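Local coordinates for ATP-dependent DNA helicase uvsW (Enterobacteria phage T4, PDB 1RIF), which couples ATP hydrolysis to 3'-5' translocation and unwinding of duplex DNA, driving branch migration during recombination-dependent repair and reorganization of stalled forks in phage T4, at residues R26-F31 with K69-N74; F62-Q67 with N268-V273; K94-W99 with A121-L126. The protein carries 1 engineered substitution. All coordinates share one frame; numbering follows the deposited sequence.

Contact 1: R26-F31 with K69-N74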
loop_
_atom_site.group_PDB
_atom_site.type_symbol
_atom_site.label_atom_id
_atom_site.label_comp_id
_atom_site.label_asym_id
_atom_site.label_seq_id
_atom_site.Cartn_x
_atom_site.Cartn_y
_atom_site.Cartn_z
ATOM N N ARG A 26 -22.705 -0.957 3.423
ATOM C CA ARG A 26 -22.381 -1.819 2.290
ATOM C C ARG A 26 -22.621 -1.117 0.963
ATOM O O ARG A 26 -21.912 -1.364 -0.009
ATOM C CB ARG A 26 -23.207 -3.108 2.373
ATOM C CG ARG A 26 -22.997 -4.064 1.221
ATOM C CD ARG A 26 -23.749 -5.364 1.435
ATOM N NE ARG A 26 -23.682 -6.203 0.242
ATOM C CZ ARG A 26 -24.450 -6.050 -0.836
ATOM N NH1 ARG A 26 -25.364 -5.087 -0.873
ATOM N NH2 ARG A 26 -24.291 -6.852 -1.887
ATOM N N ASP A 27 -23.629 -0.248 0.923
ATOM C CA ASP A 27 -23.938 0.504 -0.288
ATOM C C ASP A 27 -23.002 1.699 -0.373
ATOM O O ASP A 27 -22.566 2.089 -1.459
ATOM C CB ASP A 27 -25.392 0.997 -0.283
ATOM C CG ASP A 27 -26.394 -0.139 -0.407
ATOM O OD1 ASP A 27 -26.006 -1.222 -0.906
ATOM O OD2 ASP A 27 -27.572 0.052 -0.019
ATOM N N PHE A 28 -22.698 2.267 0.786
ATOM C CA PHE A 28 -21.812 3.422 0.883
ATOM C C PHE A 28 -20.437 3.072 0.307
ATOM O O PHE A 28 -19.913 3.788 -0.542
ATOM C CB PHE A 28 -21.683 3.853 2.355
ATOM C CG PHE A 28 -20.799 5.060 2.571
ATOM C CD1 PHE A 28 -21.186 6.318 2.123
ATOM C CD2 PHE A 28 -19.572 4.934 3.218
ATOM C CE1 PHE A 28 -20.365 7.435 2.313
ATOM C CE2 PHE A 28 -18.741 6.047 3.414
ATOM C CZ PHE A 28 -19.140 7.297 2.960
ATOM N N PHE A 29 -19.870 1.958 0.758
ATOM C CA PHE A 29 -18.557 1.528 0.296
ATOM C C PHE A 29 -18.595 0.616 -0.929
ATOM O O PHE A 29 -17.957 -0.429 -0.958
ATOM C CB PHE A 29 -17.802 0.844 1.437
ATOM C CG PHE A 29 -17.352 1.792 2.509
ATOM C CD1 PHE A 29 -17.965 1.796 3.764
ATOM C CD2 PHE A 29 -16.322 2.705 2.257
ATOM C CE1 PHE A 29 -17.555 2.702 4.756
ATOM C CE2 PHE A 29 -15.905 3.613 3.237
ATOM C CZ PHE A 29 -16.520 3.613 4.488
ATOM N N SER A 30 -19.344 1.024 -1.944
ATOM C CA SER A 30 -19.445 0.252 -3.172
ATOM C C SER A 30 -19.389 1.214 -4.349
ATOM O O SER A 30 -19.561 2.426 -4.192
ATOM C CB SER A 30 -20.765 -0.514 -3.236
ATOM O OG SER A 30 -21.801 0.318 -3.737
ATOM N N PHE A 31 -19.132 0.669 -5.529
ATOM C CA PHE A 31 -19.088 1.474 -6.728
ATOM C C PHE A 31 -19.376 0.592 -7.922
ATOM O O PHE A 31 -19.245 -0.628 -7.862
ATOM C CB PHE A 31 -17.736 2.192 -6.870
ATOM C CG PHE A 31 -16.551 1.272 -6.993
ATOM C CD1 PHE A 31 -16.162 0.779 -8.234
ATOM C CD2 PHE A 31 -15.815 0.908 -5.861
ATOM C CE1 PHE A 31 -15.054 -0.066 -8.348
ATOM C CE2 PHE A 31 -14.712 0.067 -5.964
ATOM C CZ PHE A 31 -14.330 -0.421 -7.206
ATOM N N LYS A 69 -16.141 8.284 8.770
ATOM C CA LYS A 69 -16.596 9.487 9.459
ATOM C C LYS A 69 -17.578 10.257 8.571
ATOM O O LYS A 69 -18.492 10.906 9.071
ATOM C CB LYS A 69 -15.405 10.374 9.835
ATOM C CG LYS A 69 -15.786 11.565 10.708
ATOM C CD LYS A 69 -16.388 11.120 12.042
ATOM C CE LYS A 69 -17.163 12.247 12.722
ATOM N NZ LYS A 69 -16.351 13.488 12.851
ATOM N N LYS A 70 -17.383 10.180 7.255
ATOM C CA LYS A 70 -18.272 10.843 6.300
ATOM C C LYS A 70 -19.646 10.219 6.501
ATOM O O LYS A 70 -20.662 10.908 6.606
ATOM C CB LYS A 70 -17.839 10.560 4.862
ATOM C CG LYS A 70 -16.343 10.629 4.603
ATOM C CD LYS A 70 -15.860 12.052 4.358
ATOM C CE LYS A 70 -14.397 12.055 3.905
ATOM N NZ LYS A 70 -13.942 13.398 3.432
ATOM N N PHE A 71 -19.653 8.890 6.543
ATOM C CA PHE A 71 -20.861 8.096 6.724
ATOM C C PHE A 71 -21.604 8.503 7.994
ATOM O O PHE A 71 -22.696 9.061 7.931
ATOM C CB PHE A 71 -20.486 6.613 6.802
ATOM C CG PHE A 71 -21.660 5.697 6.974
ATOM C CD1 PHE A 71 -22.443 5.335 5.884
ATOM C CD2 PHE A 71 -21.996 5.206 8.234
ATOM C CE1 PHE A 71 -23.541 4.498 6.049
ATOM C CE2 PHE A 71 -23.091 4.371 8.405
ATOM C CZ PHE A 71 -23.864 4.016 7.313
ATOM N N CYS A 72 -21.000 8.218 9.143
ATOM C CA CYS A 72 -21.586 8.531 10.440
ATOM C C CYS A 72 -22.131 9.964 10.554
ATOM O O CYS A 72 -23.101 10.198 11.274
ATOM C CB CYS A 72 -20.548 8.310 11.528
ATOM S SG CYS A 72 -19.219 9.535 11.419
ATOM N N ASP A 73 -21.506 10.926 9.878
ATOM C CA ASP A 73 -21.989 12.310 9.924
ATOM C C ASP A 73 -23.328 12.402 9.204
ATOM O O ASP A 73 -24.258 13.063 9.669
ATOM C CB ASP A 73 -21.016 13.280 9.241
ATOM C CG ASP A 73 -19.742 13.498 10.034
ATOM O OD1 ASP A 73 -19.789 13.425 11.282
ATOM O OD2 ASP A 73 -18.696 13.763 9.403
ATOM N N ASN A 74 -23.402 11.733 8.058
ATOM C CA ASN A 74 -24.600 11.694 7.221
ATOM C C ASN A 74 -25.805 11.031 7.911
ATOM O O ASN A 74 -26.910 11.582 7.915
ATOM C CB ASN A 74 -24.272 10.946 5.928
ATOM C CG ASN A 74 -25.472 10.771 5.029
ATOM O OD1 ASN A 74 -25.545 9.812 4.257
ATOM N ND2 ASN A 74 -26.414 11.705 5.107
#
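Within the N-terminal UvsW domain, a small alpha/beta unit with a four-stranded mixed sheet, F28 at the end of helix 19-28 meets F71 of helix 68-74. One phenylalanine from each helix bridges the gap, and the rings adopt an oblique arrangement, neither stacked nor T-shaped: their centroids lie 5.4 Å apart and their planes are inclined at 58°. F71 reaches over one face of the F28 ring. Its CB makes a CH-pi contact 4.1 Å from the F28 ring centroid, 20° off the normal, while F71 CD1 comes down near the rim, 3.7 Å from F28 CG. Both side chains extend with CG anti to the backbone N (chi1 -179° in each), which projects the two rings from their helices into the space between them. Immediately after F28 the chain leaves the helix, with F29 at the centre of an inverse gamma turn that leads into strand 30-32. Beyond the pair, the F71 ring stacks on F75 and also touches E24 and L25 of helix 19-28. The lysine beside F71 adds its aliphatic root: the contact widens where K70 CB approaches F28 CZ at 4.0 Å, before the rest of that chain turns away.

Contact 2: F62-Q67 with N268-V273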
loop_
_atom_site.group_PDB
_atom_site.type_symbol
_atom_site.label_atom_id
_atom_site.label_comp_id
_atom_site.label_asym_id
_atom_site.label_seq_id
_atom_site.Cartn_x
_atom_site.Cartn_y
_atom_site.Cartn_z
ATOM N N PHE A 62 -8.473 -1.569 5.445
ATOM C CA PHE A 62 -7.889 -0.652 6.424
ATOM C C PHE A 62 -7.839 0.803 5.968
ATOM O O PHE A 62 -8.331 1.695 6.660
ATOM C CB PHE A 62 -6.477 -1.128 6.771
ATOM C CG PHE A 62 -5.986 -0.684 8.117
ATOM C CD1 PHE A 62 -5.698 -1.621 9.102
ATOM C CD2 PHE A 62 -5.770 0.659 8.393
ATOM C CE1 PHE A 62 -5.195 -1.225 10.342
ATOM C CE2 PHE A 62 -5.265 1.070 9.634
ATOM C CZ PHE A 62 -4.977 0.123 10.605
ATOM N N GLY A 63 -7.249 1.031 4.797
ATOM C CA GLY A 63 -7.120 2.372 4.260
ATOM C C GLY A 63 -8.357 3.246 4.202
ATOM O O GLY A 63 -8.232 4.463 4.101
ATOM N N LEU A 64 -9.545 2.647 4.276
ATOM C CA LEU A 64 -10.800 3.400 4.200
ATOM C C LEU A 64 -11.448 3.780 5.538
ATOM O O LEU A 64 -12.526 4.379 5.567
ATOM C CB LEU A 64 -11.810 2.616 3.350
ATOM C CG LEU A 64 -11.569 2.576 1.839
ATOM C CD1 LEU A 64 -12.353 1.437 1.216
ATOM C CD2 LEU A 64 -11.964 3.914 1.231
ATOM N N VAL A 65 -10.796 3.442 6.643
ATOM C CA VAL A 65 -11.342 3.759 7.956
ATOM C C VAL A 65 -11.725 5.235 8.065
ATOM O O VAL A 65 -12.799 5.572 8.563
ATOM C CB VAL A 65 -10.326 3.419 9.072
ATOM C CG1 VAL A 65 -10.910 3.745 10.433
ATOM C CG2 VAL A 65 -9.967 1.954 9.010
ATOM N N GLY A 66 -10.847 6.110 7.588
ATOM C CA GLY A 66 -11.105 7.535 7.660
ATOM C C GLY A 66 -12.388 8.011 7.006
ATOM O O GLY A 66 -12.968 9.016 7.426
ATOM N N GLN A 67 -12.825 7.292 5.977
ATOM C CA GLN A 67 -14.042 7.625 5.238
ATOM C C GLN A 67 -15.324 7.313 6.004
ATOM O O GLN A 67 -16.382 7.840 5.677
ATOM C CB GLN A 67 -14.072 6.845 3.930
ATOM C CG GLN A 67 -12.835 7.012 3.091
ATOM C CD GLN A 67 -12.804 8.339 2.383
ATOM O OE1 GLN A 67 -12.825 9.398 3.017
ATOM N NE2 GLN A 67 -12.762 8.295 1.054
ATOM N N ASN A 268 -13.567 3.871 -9.068
ATOM C CA ASN A 268 -12.816 2.991 -8.185
ATOM C C ASN A 268 -11.749 3.618 -7.288
ATOM O O ASN A 268 -11.063 2.895 -6.566
ATOM C CB ASN A 268 -12.183 1.869 -9.010
ATOM C CG ASN A 268 -11.246 2.388 -10.088
ATOM O OD1 ASN A 268 -10.784 1.624 -10.936
ATOM N ND2 ASN A 268 -10.955 3.686 -10.058
ATOM N N ILE A 269 -11.595 4.943 -7.320
ATOM C CA ILE A 269 -10.592 5.599 -6.471
ATOM C C ILE A 269 -10.662 5.060 -5.042
ATOM O O ILE A 269 -9.665 5.011 -4.320
ATOM C CB ILE A 269 -10.800 7.136 -6.411
ATOM C CG1 ILE A 269 -9.770 7.772 -5.472
ATOM C CG2 ILE A 269 -12.210 7.463 -5.923
ATOM C CD1 ILE A 269 -8.333 7.625 -5.933
ATOM N N MET A 270 -11.860 4.647 -4.652
ATOM C CA MET A 270 -12.117 4.124 -3.322
ATOM C C MET A 270 -11.276 2.893 -2.948
ATOM O O MET A 270 -10.845 2.766 -1.803
ATOM C CB MET A 270 -13.609 3.815 -3.203
ATOM C CG MET A 270 -14.102 3.595 -1.799
ATOM S SD MET A 270 -15.898 3.734 -1.711
ATOM C CE MET A 270 -16.082 5.194 -0.658
ATOM N N GLN A 271 -11.030 1.990 -3.893
ATOM C CA GLN A 271 -10.244 0.815 -3.546
ATOM C C GLN A 271 -8.737 1.022 -3.600
ATOM O O GLN A 271 -7.974 0.125 -3.244
ATOM C CB GLN A 271 -10.650 -0.412 -4.378
ATOM C CG GLN A 271 -10.453 -0.320 -5.859
ATOM C CD GLN A 271 -10.748 -1.650 -6.555
ATOM O OE1 GLN A 271 -10.934 -1.692 -7.770
ATOM N NE2 GLN A 271 -10.779 -2.744 -5.783
ATOM N N TYR A 272 -8.301 2.201 -4.035
ATOM C CA TYR A 272 -6.874 2.488 -4.059
ATOM C C TYR A 272 -6.524 3.048 -2.686
ATOM O O TYR A 272 -5.446 2.784 -2.164
ATOM C CB TYR A 272 -6.512 3.474 -5.185
ATOM C CG TYR A 272 -6.666 2.872 -6.575
ATOM C CD1 TYR A 272 -7.926 2.757 -7.170
ATOM C CD2 TYR A 272 -5.564 2.359 -7.267
ATOM C CE1 TYR A 272 -8.087 2.141 -8.414
ATOM C CE2 TYR A 272 -5.714 1.742 -8.512
ATOM C CZ TYR A 272 -6.982 1.635 -9.078
ATOM O OH TYR A 272 -7.155 1.008 -10.298
ATOM N N VAL A 273 -7.441 3.803 -2.084
ATOM C CA VAL A 273 -7.183 4.339 -0.749
ATOM C C VAL A 273 -7.414 3.212 0.257
ATOM O O VAL A 273 -6.847 3.208 1.346
ATOM C CB VAL A 273 -8.097 5.548 -0.412
ATOM C CG1 VAL A 273 -8.082 6.540 -1.561
ATOM C CG2 VAL A 273 -9.492 5.092 -0.128
#
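The oddity where G63 meets V273 is a carbon hydrogen directed at a carbonyl: G63 CA lies 3.0 Å from V273 O, with 141° at the hydrogen. Having no side chain, G63 can bring its backbone this close; its CA is 5.4 Å from V273 CA. This close backbone approach joins the 3-10 turn 62-64 of the N-terminal domain to helix 269-276 of the ATP-binding domain. L64 supplies the side-chain half. With CG anti to the carbonyl carbon (chi1 -73°), its two methyls lie across the helix: both sit by M270 O, CD2 at 3.4 Å and CD1 at 3.6 Å, and CD2 also meets M270 CG at 3.7 Å. The leucine and methionine chains cross at about a right angle, as do those of L64 and V273; the modelled CD2 to CG2 separation in the latter pair is too short to be trusted in detail. L53 touches both L64 and M270, adding another apolar side chain. A bound magnesium ion is about 4 Å from the V273 side chain, though the contact lies away from the predicted ATP-binding residues. The chemistry implies an interface held by apolar burial and close fit: its CH···O contact is a modest polar component, and G63 O and V273 O approach at 3.3 Å as two acceptors without bonding, so the polar side is only weakly favourable.

Contact 3: K94-W99 with A121-L126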
loop_
_atom_site.group_PDB
_atom_site.type_symbol
_atom_site.label_atom_id
_atom_site.label_comp_id
_atom_site.label_asym_id
_atom_site.label_seq_id
_atom_site.Cartn_x
_atom_site.Cartn_y
_atom_site.Cartn_z
ATOM N N LYS A 94 12.331 15.424 14.579
ATOM C CA LYS A 94 13.682 15.619 15.096
ATOM C C LYS A 94 14.504 14.342 14.982
ATOM O O LYS A 94 15.650 14.365 14.522
ATOM C CB LYS A 94 13.634 16.041 16.563
ATOM C CG LYS A 94 14.977 16.460 17.131
ATOM C CD LYS A 94 15.388 17.832 16.595
ATOM C CE LYS A 94 16.730 18.315 17.173
ATOM N NZ LYS A 94 16.728 18.542 18.656
ATOM N N ASP A 95 13.926 13.224 15.407
ATOM C CA ASP A 95 14.652 11.968 15.342
ATOM C C ASP A 95 14.731 11.445 13.916
ATOM O O ASP A 95 15.660 10.707 13.567
ATOM C CB ASP A 95 14.027 10.932 16.276
ATOM C CG ASP A 95 14.229 11.285 17.745
ATOM O OD1 ASP A 95 15.358 11.677 18.121
ATOM O OD2 ASP A 95 13.265 11.169 18.528
ATOM N N PHE A 96 13.767 11.833 13.087
ATOM C CA PHE A 96 13.785 11.405 11.700
ATOM C C PHE A 96 14.978 12.066 11.037
ATOM O O PHE A 96 15.754 11.415 10.344
ATOM C CB PHE A 96 12.514 11.834 10.967
ATOM C CG PHE A 96 12.540 11.540 9.492
ATOM C CD1 PHE A 96 12.619 10.234 9.030
ATOM C CD2 PHE A 96 12.479 12.571 8.565
ATOM C CE1 PHE A 96 12.638 9.955 7.663
ATOM C CE2 PHE A 96 12.496 12.301 7.198
ATOM C CZ PHE A 96 12.575 10.988 6.748
ATOM N N ASP A 97 15.125 13.369 11.250
ATOM C CA ASP A 97 16.234 14.085 10.645
ATOM C C ASP A 97 17.560 13.548 11.153
ATOM O O ASP A 97 18.523 13.457 10.389
ATOM C CB ASP A 97 16.108 15.586 10.894
ATOM C CG ASP A 97 14.917 16.195 10.170
ATOM O OD1 ASP A 97 14.622 15.783 9.021
ATOM O OD2 ASP A 97 14.283 17.100 10.750
ATOM N N GLU A 98 17.606 13.183 12.435
ATOM C CA GLU A 98 18.813 12.603 13.026
ATOM C C GLU A 98 19.137 11.302 12.285
ATOM O O GLU A 98 20.284 11.053 11.907
ATOM C CB GLU A 98 18.582 12.297 14.504
ATOM C CG GLU A 98 19.398 13.148 15.461
ATOM C CD GLU A 98 18.687 13.346 16.805
ATOM O OE1 GLU A 98 18.373 12.332 17.478
ATOM O OE2 GLU A 98 18.440 14.519 17.184
ATOM N N TRP A 99 18.113 10.476 12.084
ATOM C CA TRP A 99 18.274 9.212 11.378
ATOM C C TRP A 99 18.797 9.451 9.960
ATOM O O TRP A 99 19.703 8.756 9.500
ATOM C CB TRP A 99 16.937 8.479 11.315
ATOM C CG TRP A 99 16.966 7.219 10.497
ATOM C CD1 TRP A 99 17.526 6.025 10.843
ATOM C CD2 TRP A 99 16.409 7.040 9.189
ATOM N NE1 TRP A 99 17.352 5.106 9.830
ATOM C CE2 TRP A 99 16.670 5.704 8.803
ATOM C CE3 TRP A 99 15.713 7.880 8.302
ATOM C CZ2 TRP A 99 16.260 5.187 7.566
ATOM C CZ3 TRP A 99 15.307 7.363 7.072
ATOM C CH2 TRP A 99 15.582 6.029 6.718
ATOM N N ALA A 121 7.962 13.576 2.187
ATOM C CA ALA A 121 7.158 12.433 1.750
ATOM C C ALA A 121 7.446 11.187 2.596
ATOM O O ALA A 121 6.516 10.503 3.050
ATOM C CB ALA A 121 7.426 12.142 0.277
ATOM N N VAL A 122 8.732 10.896 2.801
ATOM C CA VAL A 122 9.142 9.741 3.596
ATOM C C VAL A 122 8.646 9.874 5.034
ATOM O O VAL A 122 8.114 8.922 5.605
ATOM C CB VAL A 122 10.686 9.582 3.608
ATOM C CG1 VAL A 122 11.096 8.549 4.647
ATOM C CG2 VAL A 122 11.177 9.157 2.231
ATOM N N PHE A 123 8.818 11.059 5.615
ATOM C CA PHE A 123 8.376 11.299 6.983
ATOM C C PHE A 123 6.856 11.132 7.107
ATOM O O PHE A 123 6.370 10.490 8.040
ATOM C CB PHE A 123 8.780 12.702 7.436
ATOM C CG PHE A 123 8.373 13.013 8.851
ATOM C CD1 PHE A 123 9.014 12.396 9.923
ATOM C CD2 PHE A 123 7.325 13.895 9.108
ATOM C CE1 PHE A 123 8.621 12.645 11.224
ATOM C CE2 PHE A 123 6.920 14.154 10.411
ATOM C CZ PHE A 123 7.567 13.529 11.472
ATOM N N GLU A 124 6.116 11.717 6.166
ATOM C CA GLU A 124 4.654 11.631 6.142
ATOM C C GLU A 124 4.186 10.179 6.091
ATOM O O GLU A 124 3.237 9.791 6.786
ATOM C CB GLU A 124 4.097 12.349 4.907
ATOM C CG GLU A 124 3.379 13.650 5.185
ATOM C CD GLU A 124 2.038 13.460 5.875
ATOM O OE1 GLU A 124 1.146 12.796 5.302
ATOM O OE2 GLU A 124 1.881 13.987 6.995
ATOM N N GLY A 125 4.854 9.392 5.250
ATOM C CA GLY A 125 4.500 7.994 5.078
ATOM C C GLY A 125 4.767 7.143 6.294
ATOM O O GLY A 125 3.898 6.381 6.730
ATOM N N LEU A 126 5.968 7.275 6.848
ATOM C CA LEU A 126 6.348 6.508 8.021
ATOM C C LEU A 126 5.444 6.758 9.224
ATOM O O LEU A 126 4.925 5.815 9.815
ATOM C CB LEU A 126 7.801 6.802 8.390
ATOM C CG LEU A 126 8.837 6.307 7.375
ATOM C CD1 LEU A 126 10.243 6.578 7.912
ATOM C CD2 LEU A 126 8.639 4.817 7.104
#
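W99 N donates to D95 O at 2.9 Å, a regular bond in the helical turn that presents F96 to V122, F123 and L126. Segment 94-99 of helix 93-101 faces segment 121-126 of helix 116-128 with the short axes 125° apart in direction and 11.2 Å apart at closest approach, wide enough for an aromatic ring to fill the gap. F96 does so: CG lies anti to the backbone N (chi1 174°), which carries the ring toward helix 116-128. F123 covers one face, its CB making a CH-pi contact 4.1 Å from the F96 centroid. The F123 ring itself is oblique to that of F96, with 46° between the planes. At the far end of F96, CZ comes 3.5 Å from V122 CG1, and CE1 approaches L126 CD1 at 4.1 Å. L91 extends the apolar patch by touching both F96 and F123, while W99 NE1 bonds to E154 of helix 141-155. That helix also receives V122 and L126, through I144 and L148. Helix 93-101 thus packs on helix 116-128, which belongs to the RecA-like P-loop NTPase domain of an SF2 helicase and runs into strand 130-133, the strand leading to the predicted ATP-binding loop.

Contacts 1 and 2 interlock along the chain, their segments alternating, and their centres are about 11 Å apart. They also touch, as where F31 CE1 packs on N268 CB at 3.5 Å. Contact 1 is internal to the N-terminal domain, whereas contact 2 joins that domain to helix 269-276, just before strand 278-280, outermost of the seven-stranded parallel sheet within this chain. Contact 3 follows contact 1 in sequence and falls between the two segments of contact 2, its centre about 33 Å from that of contact 1 and about 24 Å from that of contact 2. Together they illustrate how a helicase fragment is assembled: packing within the N-terminal domain, a helix-helix contact at the ATP-binding domain, and a distant return of the chain that docks one on the other.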